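Local structure of amidohydrolase (Xanthomonas campestris pv. campestris, 4DZH) at residues E115-A118 with D119-L123; A147-Y150 with K151-F155. The protein is a zinc-binding amidohydrolase of the ATZ/TRZ family that probably deaminates adenosine derivatives such as 5'-methylthioadenosine. All blocks are in the same frame, centred on the assembly; numbering follows the deposited sequence.

Overall arrangement
Contact 1 (115-118 with 119-123) lies near the start of helix 114-130; contact 2 (147-150 with 151-155) follows at the end of helix 143-152. They come in series along the chain, neither nesting nor crossing, and each closes only a helical turn or a helix end. Along the chain, strand 133-139 comes between the two helices, and strand 156-163 follows the second. The helices pack against each other, so the contacts touch with centres about 12 Å apart: Thr121 meets Val149 and the Tyr150 ring, and Thr122 lies against Val149 and His153. Together they tie two neighbouring outer helices of the TIM barrel, on the same side of the chain's centre.

Contact 1: E115-A118 with D119-L123; sequences EFVA and DGTTL
Early turns of the outer helix 114-130 bring Val117 and Ala118 against Thr121 and Thr122, two successive threonines that fold their hydroxyls back onto the preceding turn. Thr121 OG1 donates to Val117 O at 2.7 Å, and Thr122 OG1 donates to Ala118 O at the same short distance of 2.7 Å. In both threonines chi1 is near -60°, which sets OG1 opposite the residue's own carbonyl carbon and turns it back toward the earlier turn. Each of these carbonyls also takes the regular helix bond from the same threonine's N, so it is gripped twice, with N and OG1 arriving from opposite faces of the carbonyl plane. Val117 and Thr121 run side by side, CG1 of Val117 lying 4.0 Å from Thr121 OG1. Two residues earlier, Asp119 N bonds to Glu115 O at 2.9 Å. A water donates to Asp119 OD2 at 2.6 Å; its further link to Glu115 OE1 is doubtful, because that side chain has two conformers. Asp119 OD2 also accepts from Asn437 and Trp441 of the C-terminal helix 431-447, and Phe116 meets Trp441 edge-to-face. On another flank, Val117, Ala118, Thr121 and Thr122 pack on helix 143-152, while Gly120 O accepts a hydrogen bond from Thr85.

Contact 2: A147-Y150 with K151-F155; sequences AAVY and KQHGF
Tyr150 and Phe155 lie side by side and point the same way, their ring planes 30° apart but slid so far that they hardly overlap, with centroids 5.7 Å from each other. The rings touch through one carbon of each, CD1 of Tyr150 and CD1 of Phe155, at 3.7 Å, each ring meeting the other obliquely. At the backbone, Phe155 N gives a nearly straight bond to Tyr150 O (2.9 Å, 171°), which ties the residue beyond the turn to the helix. The phenol end of Tyr150 is engaged elsewhere: OH is hydrogen-bonded to Glu138 and Asn82.

Val149 and His153 form the second aligned pair. With CG of His153 opposite its own carbonyl carbon, chi1 -73°, the imidazole turns back over the last turn and ND1 donates to Val149 O at 3.0 Å. The oxygen lies in the ring plane, whereas ND1 stands above the carbonyl plane. His153 N reaches the same oxygen from the other face at 3.2 Å, so Val149 O has two donors. Val149 CG1 also rests 3.8 Å from His153 ND1.

Lys151 leads away to a salt bridge with Asp191, and the Phe155 ring packs on Met128 and Val136. Gly154, with positive phi, turns the chain out of the helix. Its N bonds to Lys151 O at 3.0 Å and, with the bond from Phe155 N to Tyr150 O, makes a Schellman motif, which ends helix 143-152 and directs the chain into strand 156-163 of a beta-alpha-beta unit of the TIM barrel.

Contact 1: E115-A118 with D119-L123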
loop_
_atom_site.group_PDB
_atom_site.type_symbol
_atom_site.label_atom_id
_atom_site.label_comp_id
_atom_site.label_asym_id
_atom_site.label_seq_id
_atom_site.Cartn_x
_atom_site.Cartn_y
_atom_site.Cartn_z
ATOM N N GLU A 115 -20.206 23.886 4.961
ATOM C CA GLU A 115 -18.889 24.293 4.479
ATOM C C GLU A 115 -17.889 23.158 4.640
ATOM O O GLU A 115 -17.115 22.861 3.728
ATOM C CB GLU A 115 -18.380 25.534 5.222
ATOM C CG GLU A 115 -19.206 26.777 4.964
ATOM C CD GLU A 115 -19.037 27.308 3.556
ATOM O OE1 GLU A 115 -17.884 27.389 3.067
ATOM O OE2 GLU A 115 -20.073 27.656 2.939
ATOM N N PHE A 116 -17.895 22.550 5.820
ATOM C CA PHE A 116 -16.971 21.464 6.106
ATOM C C PHE A 116 -17.196 20.316 5.109
ATOM O O PHE A 116 -16.253 19.756 4.527
ATOM C CB PHE A 116 -17.177 20.997 7.543
ATOM C CG PHE A 116 -16.377 19.750 7.907
ATOM C CD1 PHE A 116 -15.034 19.843 8.261
ATOM C CD2 PHE A 116 -16.987 18.502 7.882
ATOM C CE1 PHE A 116 -14.295 18.697 8.583
ATOM C CE2 PHE A 116 -16.253 17.338 8.230
ATOM C CZ PHE A 116 -14.918 17.445 8.576
ATOM N N VAL A 117 -18.461 19.983 4.909
ATOM C CA VAL A 117 -18.768 18.887 4.010
ATOM C C VAL A 117 -18.403 19.230 2.574
ATOM O O VAL A 117 -17.863 18.400 1.837
ATOM C CB VAL A 117 -20.212 18.484 4.178
ATOM C CG1 VAL A 117 -20.667 17.548 3.076
ATOM C CG2 VAL A 117 -20.399 17.859 5.535
ATOM N N ALA A 118 -18.678 20.459 2.145
ATOM C CA ALA A 118 -18.290 20.815 0.794
ATOM C C ALA A 118 -16.769 20.807 0.588
ATOM O O ALA A 118 -16.291 20.321 -0.441
ATOM C CB ALA A 118 -18.883 22.185 0.380
ATOM N N ASP A 119 -16.013 21.362 1.539
ATOM C CA ASP A 119 -14.574 21.479 1.365
ATOM C C ASP A 119 -13.934 20.066 1.415
ATOM O O ASP A 119 -13.041 19.764 0.594
ATOM C CB ASP A 119 -13.965 22.354 2.456
ATOM C CG ASP A 119 -14.312 23.850 2.287
ATOM O OD1 ASP A 119 -14.861 24.226 1.229
ATOM O OD2 ASP A 119 -14.020 24.615 3.238
ATOM N N GLY A 120 -14.379 19.243 2.364
ATOM C CA GLY A 120 -13.819 17.909 2.520
ATOM C C GLY A 120 -14.127 17.019 1.310
ATOM O O GLY A 120 -13.271 16.269 0.826
ATOM N N THR A 121 -15.333 17.134 0.792
ATOM C CA THR A 121 -15.712 16.384 -0.401
ATOM C C THR A 121 -14.897 16.814 -1.604
ATOM O O THR A 121 -14.440 15.981 -2.422
ATOM C CB THR A 121 -17.215 16.570 -0.678
ATOM O OG1 THR A 121 -17.954 16.086 0.460
ATOM C CG2 THR A 121 -17.615 15.771 -1.885
ATOM N N THR A 122 -14.698 18.137 -1.733
ATOM C CA THR A 122 -13.936 18.664 -2.835
ATOM C C THR A 122 -12.471 18.214 -2.779
ATOM O O THR A 122 -11.892 17.804 -3.801
ATOM C CB THR A 122 -14.025 20.203 -2.847
ATOM O OG1 THR A 122 -15.387 20.582 -2.955
ATOM C CG2 THR A 122 -13.232 20.762 -3.994
ATOM N N LEU A 123 -11.866 18.284 -1.584
ATOM C CA LEU A 123 -10.547 17.723 -1.368
ATOM C C LEU A 123 -10.480 16.226 -1.799
ATOM O O LEU A 123 -9.571 15.823 -2.532
ATOM C CB LEU A 123 -10.170 17.881 0.110
ATOM C CG LEU A 123 -8.771 17.376 0.479
ATOM C CD1 LEU A 123 -7.701 17.994 -0.437
ATOM C CD2 LEU A 123 -8.535 17.689 1.915
HETATM O O HOH W 1 -15.071 26.893 3.810
#

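Contact 2: A147-Y150 with K151-F155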
loop_
_atom_site.group_PDB
_atom_site.type_symbol
_atom_site.label_atom_id
_atom_site.label_comp_id
_atom_site.label_asym_id
_atom_site.label_seq_id
_atom_site.Cartn_x
_atom_site.Cartn_y
_atom_site.Cartn_z
ATOM N N ALA A 147 -24.026 15.854 -3.012
ATOM C CA ALA A 147 -24.564 15.595 -4.351
ATOM C C ALA A 147 -24.272 16.783 -5.270
ATOM O O ALA A 147 -23.778 16.605 -6.383
ATOM C CB ALA A 147 -26.074 15.282 -4.285
ATOM N N ALA A 148 -24.506 17.981 -4.760
ATOM C CA ALA A 148 -24.259 19.193 -5.551
ATOM C C ALA A 148 -22.783 19.319 -5.902
ATOM O O ALA A 148 -22.436 19.646 -7.059
ATOM C CB ALA A 148 -24.749 20.425 -4.810
ATOM N N VAL A 149 -21.904 19.064 -4.913
ATOM C CA VAL A 149 -20.461 19.138 -5.123
ATOM C C VAL A 149 -19.972 18.123 -6.133
ATOM O O VAL A 149 -19.270 18.478 -7.059
ATOM C CB VAL A 149 -19.664 19.000 -3.817
ATOM C CG1 VAL A 149 -18.179 18.888 -4.106
ATOM C CG2 VAL A 149 -19.948 20.180 -2.928
ATOM N N TYR A 150 -20.385 16.861 -5.988
ATOM C CA TYR A 150 -20.027 15.861 -6.989
ATOM C C TYR A 150 -20.524 16.264 -8.402
ATOM O O TYR A 150 -19.762 16.157 -9.363
ATOM C CB TYR A 150 -20.566 14.484 -6.597
ATOM C CG TYR A 150 -19.789 13.840 -5.449
ATOM C CD1 TYR A 150 -18.418 13.626 -5.502
ATOM C CD2 TYR A 150 -20.463 13.410 -4.313
ATOM C CE1 TYR A 150 -17.734 13.020 -4.464
ATOM C CE2 TYR A 150 -19.766 12.792 -3.277
ATOM C CZ TYR A 150 -18.422 12.617 -3.360
ATOM O OH TYR A 150 -17.682 12.009 -2.350
ATOM N N LYS A 151 -21.782 16.712 -8.495
ATOM C CA LYS A 151 -22.402 17.065 -9.779
ATOM C C LYS A 151 -21.597 18.209 -10.380
ATOM O O LYS A 151 -21.231 18.159 -11.550
ATOM C CB LYS A 151 -23.843 17.481 -9.578
ATOM C CG LYS A 151 -24.534 17.860 -10.896
ATOM C CD LYS A 151 -24.530 16.680 -11.861
ATOM C CE LYS A 151 -25.283 17.023 -13.188
ATOM N NZ LYS A 151 -25.759 15.818 -13.908
ATOM N N GLN A 152 -21.277 19.227 -9.583
ATOM C CA GLN A 152 -20.529 20.397 -10.114
ATOM C C GLN A 152 -19.161 19.983 -10.706
ATOM O O GLN A 152 -18.672 20.551 -11.708
ATOM C CB GLN A 152 -20.356 21.427 -8.979
ATOM C CG GLN A 152 -19.500 22.660 -9.303
ATOM C CD GLN A 152 -18.871 23.271 -8.043
ATOM O OE1 GLN A 152 -19.403 23.112 -6.930
ATOM N NE2 GLN A 152 -17.719 23.959 -8.211
ATOM N N HIS A 153 -18.526 18.972 -10.111
ATOM C CA HIS A 153 -17.233 18.537 -10.578
ATOM C C HIS A 153 -17.308 17.453 -11.638
ATOM O O HIS A 153 -16.257 16.912 -12.077
ATOM C CB HIS A 153 -16.364 18.029 -9.402
ATOM C CG HIS A 153 -15.849 19.126 -8.529
ATOM N ND1 HIS A 153 -16.589 19.679 -7.516
ATOM C CD2 HIS A 153 -14.698 19.839 -8.594
ATOM C CE1 HIS A 153 -15.897 20.659 -6.950
ATOM N NE2 HIS A 153 -14.753 20.778 -7.591
ATOM N N GLY A 154 -18.522 17.091 -12.026
ATOM C CA GLY A 154 -18.678 15.993 -12.951
ATOM C C GLY A 154 -18.233 14.625 -12.475
ATOM O O GLY A 154 -17.748 13.830 -13.265
ATOM N N PHE A 155 -18.425 14.334 -11.186
ATOM C CA PHE A 155 -17.874 13.139 -10.583
ATOM C C PHE A 155 -19.037 12.219 -10.214
ATOM O O PHE A 155 -20.039 12.703 -9.711
ATOM C CB PHE A 155 -17.038 13.529 -9.340
ATOM C CG PHE A 155 -16.228 12.393 -8.772
ATOM C CD1 PHE A 155 -16.802 11.427 -7.937
ATOM C CD2 PHE A 155 -14.886 12.287 -9.079
ATOM C CE1 PHE A 155 -16.038 10.365 -7.446
ATOM C CE2 PHE A 155 -14.103 11.206 -8.605
ATOM C CZ PHE A 155 -14.678 10.254 -7.769
#